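Local coordinates for protein DnaB intein (Synechocystis sp., PDB 1MI8) that probably carries out protein splicing, excising itself from a replicative DNA helicase precursor and joining the flanking segments, with asparagine cyclization as one step, at residues I60-T63 / R67-K70; G82-D87 / L91-A96. The protein carries 4 engineered substitutions. All blocks are in the same frame, centred on the assembly; numbering follows the deposited sequence.

Interaction 1 of 2, residues I60-T63 / R67-K70; sequences ILKT and RTIK
I60 touches the opposite strand with both of its branches. CG2 of I60 lies 3.3 Å from CG2 of T68, nearer than carbon atoms usually come, which marks tight packing, while CG1 of I60 runs alongside CG of K70 at 3.8 Å. K70 then carries its ammonium on to E134 and D7, salt bridges beyond this pair of strands. L61 turns to the other face together with I69, and here the backbone does the joining. The bond from L61 N to I69 O is 2.8 Å long and nearly straight, 172° at the hydrogen; I69 N answers to L61 O at 3.0 Å. These paired bonds, with segments 60-63 and 68-70 running 168° apart, identify an antiparallel beta hairpin, made by strands 41-63 and 68-71 of the intein splicing domain; L61 and I69 both reach F77 on strand 76-79. K62 returns to the face of I60. Its CG sits 3.4 Å from OG1 of T68, a hydroxyl already bonded to the carbonyl of G66, and the rest of the lysine leads away fully extended. T63 closes the paired region with a hydrogen bond from T63 N to R67 O of 2.7 Å. With chi1 at 68°, OG1 of T63 stands between its own backbone N and carbonyl carbon, where it takes a weak bond from R67 N at 3.2 Å and also has a hydrogen bond with D123.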
ATOM      1  N   ILE A  60      -2.592   8.879  -1.144  1.00 23.12           N
ATOM      2  CA  ILE A  60      -2.844   8.668  -2.574  1.00 23.27           C
ATOM      3  C   ILE A  60      -3.033   7.204  -2.879  1.00 23.20           C
ATOM      4  O   ILE A  60      -2.124   6.391  -2.633  1.00 25.57           O
ATOM      5  CB  ILE A  60      -1.649   9.063  -3.448  1.00 26.76           C
ATOM      6  CG1 ILE A  60      -1.376  10.554  -3.328  1.00 28.83           C
ATOM      7  CG2 ILE A  60      -1.903   8.624  -4.866  1.00 25.94           C
ATOM      8  CD1 ILE A  60      -0.026  11.001  -4.016  1.00 29.00           C
ATOM      9  N   LEU A  61      -4.186   6.852  -3.434  1.00 20.96           N
ATOM     10  CA  LEU A  61      -4.448   5.461  -3.838  1.00 19.94           C
ATOM     11  C   LEU A  61      -4.412   5.504  -5.374  1.00 21.56           C
ATOM     12  O   LEU A  61      -5.050   6.373  -5.979  1.00 21.06           O
ATOM     13  CB  LEU A  61      -5.835   5.020  -3.344  1.00 20.42           C
ATOM     14  CG  LEU A  61      -6.500   3.768  -3.929  1.00 25.04           C
ATOM     15  CD1 LEU A  61      -7.746   3.421  -3.111  1.00 25.61           C
ATOM     16  CD2 LEU A  61      -6.956   4.042  -5.396  1.00 27.77           C
ATOM     17  N   LYS A  62      -3.682   4.600  -5.998  1.00 19.55           N
ATOM     18  CA  LYS A  62      -3.637   4.575  -7.450  1.00 22.59           C
ATOM     19  C   LYS A  62      -3.902   3.165  -7.997  1.00 21.69           C
ATOM     20  O   LYS A  62      -3.415   2.152  -7.420  1.00 20.80           O
ATOM     21  CB  LYS A  62      -2.258   5.097  -7.949  1.00 23.44           C
ATOM     22  CG  LYS A  62      -2.094   5.158  -9.455  1.00 27.20           C
ATOM     23  CD  LYS A  62      -0.687   5.724  -9.757  1.00 31.88           C
ATOM     24  CE  LYS A  62      -0.214   5.411 -11.171  1.00 34.42           C
ATOM     25  NZ  LYS A  62       1.114   6.123 -11.412  1.00 38.71           N
ATOM     26  N   THR A  63      -4.677   3.097  -9.076  1.00 19.01           N
ATOM     27  CA  THR A  63      -5.018   1.803  -9.681  1.00 19.20           C
ATOM     28  C   THR A  63      -4.203   1.530 -10.923  1.00 21.13           C
ATOM     29  O   THR A  63      -3.552   2.447 -11.475  1.00 21.54           O
ATOM     30  CB  THR A  63      -6.537   1.647 -10.035  1.00 18.76           C
ATOM     31  OG1 THR A  63      -6.908   2.531 -11.103  1.00 21.02           O
ATOM     32  CG2 THR A  63      -7.403   1.948  -8.819  1.00 19.66           C
ATOM     33  N   ARG A  67      -6.156   5.346 -12.400  1.00 22.21           N
ATOM     34  CA  ARG A  67      -7.085   6.178 -11.652  1.00 23.54           C
ATOM     35  C   ARG A  67      -6.485   6.384 -10.284  1.00 23.15           C
ATOM     36  O   ARG A  67      -5.866   5.476  -9.722  1.00 23.46           O
ATOM     37  CB  ARG A  67      -8.469   5.531 -11.642  1.00 23.86           C
ATOM     38  CG  ARG A  67      -9.048   5.710 -13.019  1.00 28.45           C
ATOM     39  CD  ARG A  67     -10.521   5.331 -13.236  1.00 30.55           C
ATOM     40  NE  ARG A  67     -10.580   4.888 -14.627  1.00 34.48           N
ATOM     41  CZ  ARG A  67     -11.646   4.473 -15.280  1.00 35.65           C
ATOM     42  NH1 ARG A  67     -12.842   4.447 -14.675  1.00 34.23           N
ATOM     43  NH2 ARG A  67     -11.461   4.032 -16.542  1.00 36.76           N
ATOM     44  N   THR A  68      -6.645   7.595  -9.757  1.00 21.92           N
ATOM     45  CA  THR A  68      -6.038   7.962  -8.491  1.00 22.29           C
ATOM     46  C   THR A  68      -6.901   8.923  -7.704  1.00 22.39           C
ATOM     47  O   THR A  68      -7.600   9.775  -8.278  1.00 21.15           O
ATOM     48  CB  THR A  68      -4.712   8.714  -8.731  1.00 26.29           C
ATOM     49  OG1 THR A  68      -3.907   7.974  -9.682  1.00 30.52           O
ATOM     50  CG2 THR A  68      -3.949   8.832  -7.454  1.00 26.30           C
ATOM     51  N   ILE A  69      -6.761   8.848  -6.389  1.00 19.24           N
ATOM     52  CA  ILE A  69      -7.515   9.709  -5.519  1.00 19.20           C
ATOM     53  C   ILE A  69      -6.785   9.850  -4.192  1.00 19.98           C
ATOM     54  O   ILE A  69      -6.009   8.993  -3.787  1.00 19.56           O
ATOM     55  CB  ILE A  69      -8.982   9.158  -5.309  1.00 18.38           C
ATOM     56  CG1 ILE A  69      -9.846  10.267  -4.726  1.00 16.57           C
ATOM     57  CG2 ILE A  69      -9.013   7.911  -4.309  1.00 16.49           C
ATOM     58  CD1 ILE A  69     -11.354   9.843  -4.592  1.00 18.92           C
ATOM     59  N   LYS A  70      -6.989  10.979  -3.540  1.00 21.21           N
ATOM     60  CA  LYS A  70      -6.371  11.232  -2.270  1.00 21.77           C
ATOM     61  C   LYS A  70      -7.487  11.097  -1.249  1.00 23.10           C
ATOM     62  O   LYS A  70      -8.546  11.719  -1.415  1.00 22.22           O
ATOM     63  CB  LYS A  70      -5.806  12.627  -2.245  1.00 21.84           C
ATOM     64  CG  LYS A  70      -4.459  12.756  -2.936  1.00 25.04           C
ATOM     65  CD  LYS A  70      -3.942  14.213  -2.771  1.00 27.63           C
ATOM     66  CE  LYS A  70      -4.808  15.245  -3.565  1.00 29.14           C
ATOM     67  NZ  LYS A  70      -4.369  16.650  -3.128  1.00 32.26           N
TER

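Interaction 2 of 2, residues G82-D87 / L91-A96; sequences GWKRLD and LKEHIA
K84 lays the outer part of its aliphatic chain across the carboxylate of E93, the two side chains crossing at about a right angle. CE of K84 is 3.2 Å from E93 OE2, and CD of K84 is 3.6 Å from E93 OE1, so methylene groups make the closest touches. The ammonium contributes less: K84 NZ is 3.7 Å from E93 OE1, a long salt bridge without a hydrogen bond. The bend at the end of the lysine, chi4 49°, leaves CE and CD rather than NZ nearest the carboxylate, and D81 is the stronger partner of NZ. Both oxygens of E93 are engaged. OE1 is hydrogen-bonded to T79 on strand 76-79, while K92 NZ bonds OE2 at 3.0 Å from 54° above the carboxylate plane. The three charged residues thus form a salt-bridge network in the intein splicing domain, linking strand 82-85 to the turn that leads into strand 94-98. With an alanine here in place of E93, K92 would probably lose the carboxylate beside it and T79 this hydrogen bond, and a gap would open beside the K84 methylenes. K84 NZ and K92 NZ stay 6.2 Å apart. The buried carboxylate, closely paired with K92 and only loosely with K84, probably balances the two lysines together with D81, and K92 in particular would be expected to stabilise its ionised form.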
ATOM      1  N   GLY A  82     -16.121  -6.818  -0.511  1.00 33.85           N
ATOM      2  CA  GLY A  82     -16.733  -5.793   0.308  1.00 30.56           C
ATOM      3  C   GLY A  82     -16.017  -4.482   0.531  1.00 27.85           C
ATOM      4  O   GLY A  82     -14.932  -4.266   0.051  1.00 29.78           O
ATOM      5  N   TRP A  83     -16.648  -3.595   1.273  1.00 28.01           N
ATOM      6  CA  TRP A  83     -16.038  -2.311   1.544  1.00 26.42           C
ATOM      7  C   TRP A  83     -14.844  -2.458   2.494  1.00 26.21           C
ATOM      8  O   TRP A  83     -14.905  -3.212   3.461  1.00 24.13           O
ATOM      9  CB  TRP A  83     -17.078  -1.365   2.104  1.00 27.60           C
ATOM     10  CG  TRP A  83     -18.151  -0.982   1.106  1.00 26.92           C
ATOM     11  CD1 TRP A  83     -19.460  -1.443   1.062  1.00 29.11           C
ATOM     12  CD2 TRP A  83     -18.065   0.042   0.102  1.00 29.45           C
ATOM     13  NE1 TRP A  83     -20.182  -0.752   0.116  1.00 26.50           N
ATOM     14  CE2 TRP A  83     -19.359   0.166  -0.488  1.00 27.88           C
ATOM     15  CE3 TRP A  83     -17.031   0.866  -0.350  1.00 29.16           C
ATOM     16  CZ2 TRP A  83     -19.639   1.091  -1.490  1.00 29.80           C
ATOM     17  CZ3 TRP A  83     -17.311   1.802  -1.367  1.00 31.53           C
ATOM     18  CH2 TRP A  83     -18.609   1.903  -1.925  1.00 29.75           C
ATOM     19  N   LYS A  84     -13.723  -1.799   2.158  1.00 24.88           N
ATOM     20  CA  LYS A  84     -12.505  -1.842   3.008  1.00 22.47           C
ATOM     21  C   LYS A  84     -11.918  -0.418   3.125  1.00 22.03           C
ATOM     22  O   LYS A  84     -11.972   0.385   2.174  1.00 21.90           O
ATOM     23  CB  LYS A  84     -11.425  -2.766   2.392  1.00 24.34           C
ATOM     24  CG  LYS A  84     -11.718  -4.294   2.392  1.00 24.89           C
ATOM     25  CD  LYS A  84     -10.422  -5.052   2.024  1.00 29.18           C
ATOM     26  CE  LYS A  84     -10.536  -6.551   2.289  1.00 30.08           C
ATOM     27  NZ  LYS A  84     -11.783  -6.989   1.686  1.00 32.25           N
ATOM     28  N   ARG A  85     -11.370  -0.111   4.296  1.00 22.07           N
ATOM     29  CA  ARG A  85     -10.760   1.179   4.580  1.00 21.62           C
ATOM     30  C   ARG A  85      -9.488   1.248   3.754  1.00 19.82           C
ATOM     31  O   ARG A  85      -8.813   0.213   3.513  1.00 19.82           O
ATOM     32  CB  ARG A  85     -10.348   1.269   6.083  1.00 24.72           C
ATOM     33  CG  ARG A  85     -11.494   1.372   7.128  1.00 28.81           C
ATOM     34  CD  ARG A  85     -10.986   1.008   8.568  1.00 30.06           C
ATOM     35  NE  ARG A  85      -9.838   1.814   8.952  1.00 30.03           N
ATOM     36  CZ  ARG A  85      -9.885   2.810   9.830  1.00 33.99           C
ATOM     37  NH1 ARG A  85     -11.040   3.100  10.429  1.00 31.54           N
ATOM     38  NH2 ARG A  85      -8.788   3.549  10.061  1.00 32.60           N
ATOM     39  N   LEU A  86      -9.140   2.459   3.323  1.00 20.35           N
ATOM     40  CA  LEU A  86      -7.917   2.661   2.556  1.00 18.77           C
ATOM     41  C   LEU A  86      -6.721   1.959   3.309  1.00 20.15           C
ATOM     42  O   LEU A  86      -5.863   1.280   2.688  1.00 17.43           O
ATOM     43  CB  LEU A  86      -7.641   4.197   2.402  1.00 20.17           C
ATOM     44  CG  LEU A  86      -6.510   4.590   1.437  1.00 19.60           C
ATOM     45  CD1 LEU A  86      -6.690   6.003   0.927  1.00 18.69           C
ATOM     46  CD2 LEU A  86      -5.207   4.435   2.143  1.00 19.47           C
ATOM     47  N   ASP A  87      -6.701   2.115   4.637  1.00 20.80           N
ATOM     48  CA  ASP A  87      -5.604   1.559   5.466  1.00 23.54           C
ATOM     49  C   ASP A  87      -5.573   0.069   5.688  1.00 22.94           C
ATOM     50  O   ASP A  87      -4.660  -0.442   6.354  1.00 24.05           O
ATOM     51  CB  ASP A  87      -5.473   2.259   6.831  1.00 22.33           C
ATOM     52  CG  ASP A  87      -6.638   1.983   7.798  1.00 25.63           C
ATOM     53  OD1 ASP A  87      -6.630   2.677   8.848  1.00 25.96           O
ATOM     54  OD2 ASP A  87      -7.530   1.116   7.563  1.00 24.52           O
ATOM     55  N   LEU A  91      -1.876  -4.500  -2.046  1.00 26.28           N
ATOM     56  CA  LEU A  91      -1.692  -4.563  -3.486  1.00 25.59           C
ATOM     57  C   LEU A  91      -2.343  -5.777  -4.130  1.00 27.81           C
ATOM     58  O   LEU A  91      -2.442  -5.846  -5.359  1.00 28.17           O
ATOM     59  CB  LEU A  91      -0.193  -4.490  -3.835  1.00 25.62           C
ATOM     60  CG  LEU A  91       0.530  -3.163  -3.499  1.00 26.47           C
ATOM     61  CD1 LEU A  91       1.419  -2.820  -4.650  1.00 26.99           C
ATOM     62  CD2 LEU A  91      -0.438  -1.967  -3.285  1.00 27.09           C
ATOM     63  N   LYS A  92      -2.789  -6.731  -3.322  1.00 28.46           N
ATOM     64  CA  LYS A  92      -3.480  -7.901  -3.877  1.00 29.71           C
ATOM     65  C   LYS A  92      -4.968  -7.586  -4.041  1.00 28.00           C
ATOM     66  O   LYS A  92      -5.730  -8.433  -4.505  1.00 27.67           O
ATOM     67  CB  LYS A  92      -3.383  -9.119  -2.928  1.00 31.55           C
ATOM     68  CG  LYS A  92      -4.281  -8.959  -1.666  1.00 35.94           C
ATOM     69  CD  LYS A  92      -4.032 -10.060  -0.624  1.00 39.94           C
ATOM     70  CE  LYS A  92      -4.756  -9.801   0.728  1.00 39.98           C
ATOM     71  NZ  LYS A  92      -6.233  -9.566   0.617  1.00 41.38           N
ATOM     72  N   GLU A  93      -5.427  -6.416  -3.623  1.00 24.78           N
ATOM     73  CA  GLU A  93      -6.880  -6.184  -3.753  1.00 24.59           C
ATOM     74  C   GLU A  93      -7.272  -5.582  -5.107  1.00 23.33           C
ATOM     75  O   GLU A  93      -6.441  -4.996  -5.795  1.00 24.52           O
ATOM     76  CB  GLU A  93      -7.396  -5.220  -2.640  1.00 26.52           C
ATOM     77  CG  GLU A  93      -7.187  -5.554  -1.121  1.00 28.19           C
ATOM     78  CD  GLU A  93      -8.259  -6.516  -0.539  1.00 33.80           C
ATOM     79  OE1 GLU A  93      -9.386  -6.640  -1.084  1.00 36.27           O
ATOM     80  OE2 GLU A  93      -8.000  -7.114   0.507  1.00 33.42           O
ATOM     81  N   HIS A  94      -8.529  -5.731  -5.518  1.00 22.40           N
ATOM     82  CA  HIS A  94      -8.966  -5.018  -6.715  1.00 21.33           C
ATOM     83  C   HIS A  94     -10.086  -4.129  -6.170  1.00 21.13           C
ATOM     84  O   HIS A  94     -10.771  -4.516  -5.213  1.00 20.79           O
ATOM     85  CB  HIS A  94      -9.580  -5.944  -7.778  1.00 23.22           C
ATOM     86  CG  HIS A  94      -8.622  -6.957  -8.334  1.00 23.77           C
ATOM     87  ND1 HIS A  94      -8.189  -8.046  -7.605  1.00 26.17           N
ATOM     88  CD2 HIS A  94      -7.961  -7.004  -9.513  1.00 24.23           C
ATOM     89  CE1 HIS A  94      -7.293  -8.716  -8.311  1.00 25.46           C
ATOM     90  NE2 HIS A  94      -7.132  -8.102  -9.470  1.00 25.74           N
ATOM     91  N   ILE A  95     -10.307  -2.963  -6.760  1.00 19.64           N
ATOM     92  CA  ILE A  95     -11.438  -2.121  -6.316  1.00 20.02           C
ATOM     93  C   ILE A  95     -12.325  -1.714  -7.490  1.00 18.87           C
ATOM     94  O   ILE A  95     -11.927  -1.699  -8.664  1.00 18.03           O
ATOM     95  CB  ILE A  95     -11.005  -0.865  -5.553  1.00 19.84           C
ATOM     96  CG1 ILE A  95     -10.271   0.085  -6.493  1.00 22.88           C
ATOM     97  CG2 ILE A  95     -10.104  -1.300  -4.354  1.00 20.27           C
ATOM     98  CD1 ILE A  95      -9.926   1.475  -5.843  1.00 23.45           C
ATOM     99  N   ALA A  96     -13.555  -1.422  -7.148  1.00 17.85           N
ATOM    100  CA  ALA A  96     -14.564  -1.111  -8.118  1.00 21.00           C
ATOM    101  C   ALA A  96     -14.423   0.285  -8.771  1.00 22.05           C
ATOM    102  O   ALA A  96     -14.314   1.311  -8.051  1.00 22.13           O
ATOM    103  CB  ALA A  96     -15.907  -1.240  -7.442  1.00 19.86           C
TER

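Along the chain, interaction 1 comes first: three residues separate 60-63 from 67-70, and strand 68-71 runs back beside strand 41-63. The chain then passes through strand 76-79, which pairs with strand 82-85, before interaction 2 spans a second three-residue connection, between 82-87 and 91-96. The contacts are therefore in series, neither enclosing nor crossing the other. Their centres lie about 12 Å apart, yet they meet through I95, whose CD1 packs 3.9 Å from T63 CG2 and 4.0 Å from L61 CD2. Through that isoleucine, strand 94-98 joins the end of the first hairpin, while K84 and E93 tie the same region to the two-stranded sheet of 76-79 and 82-85.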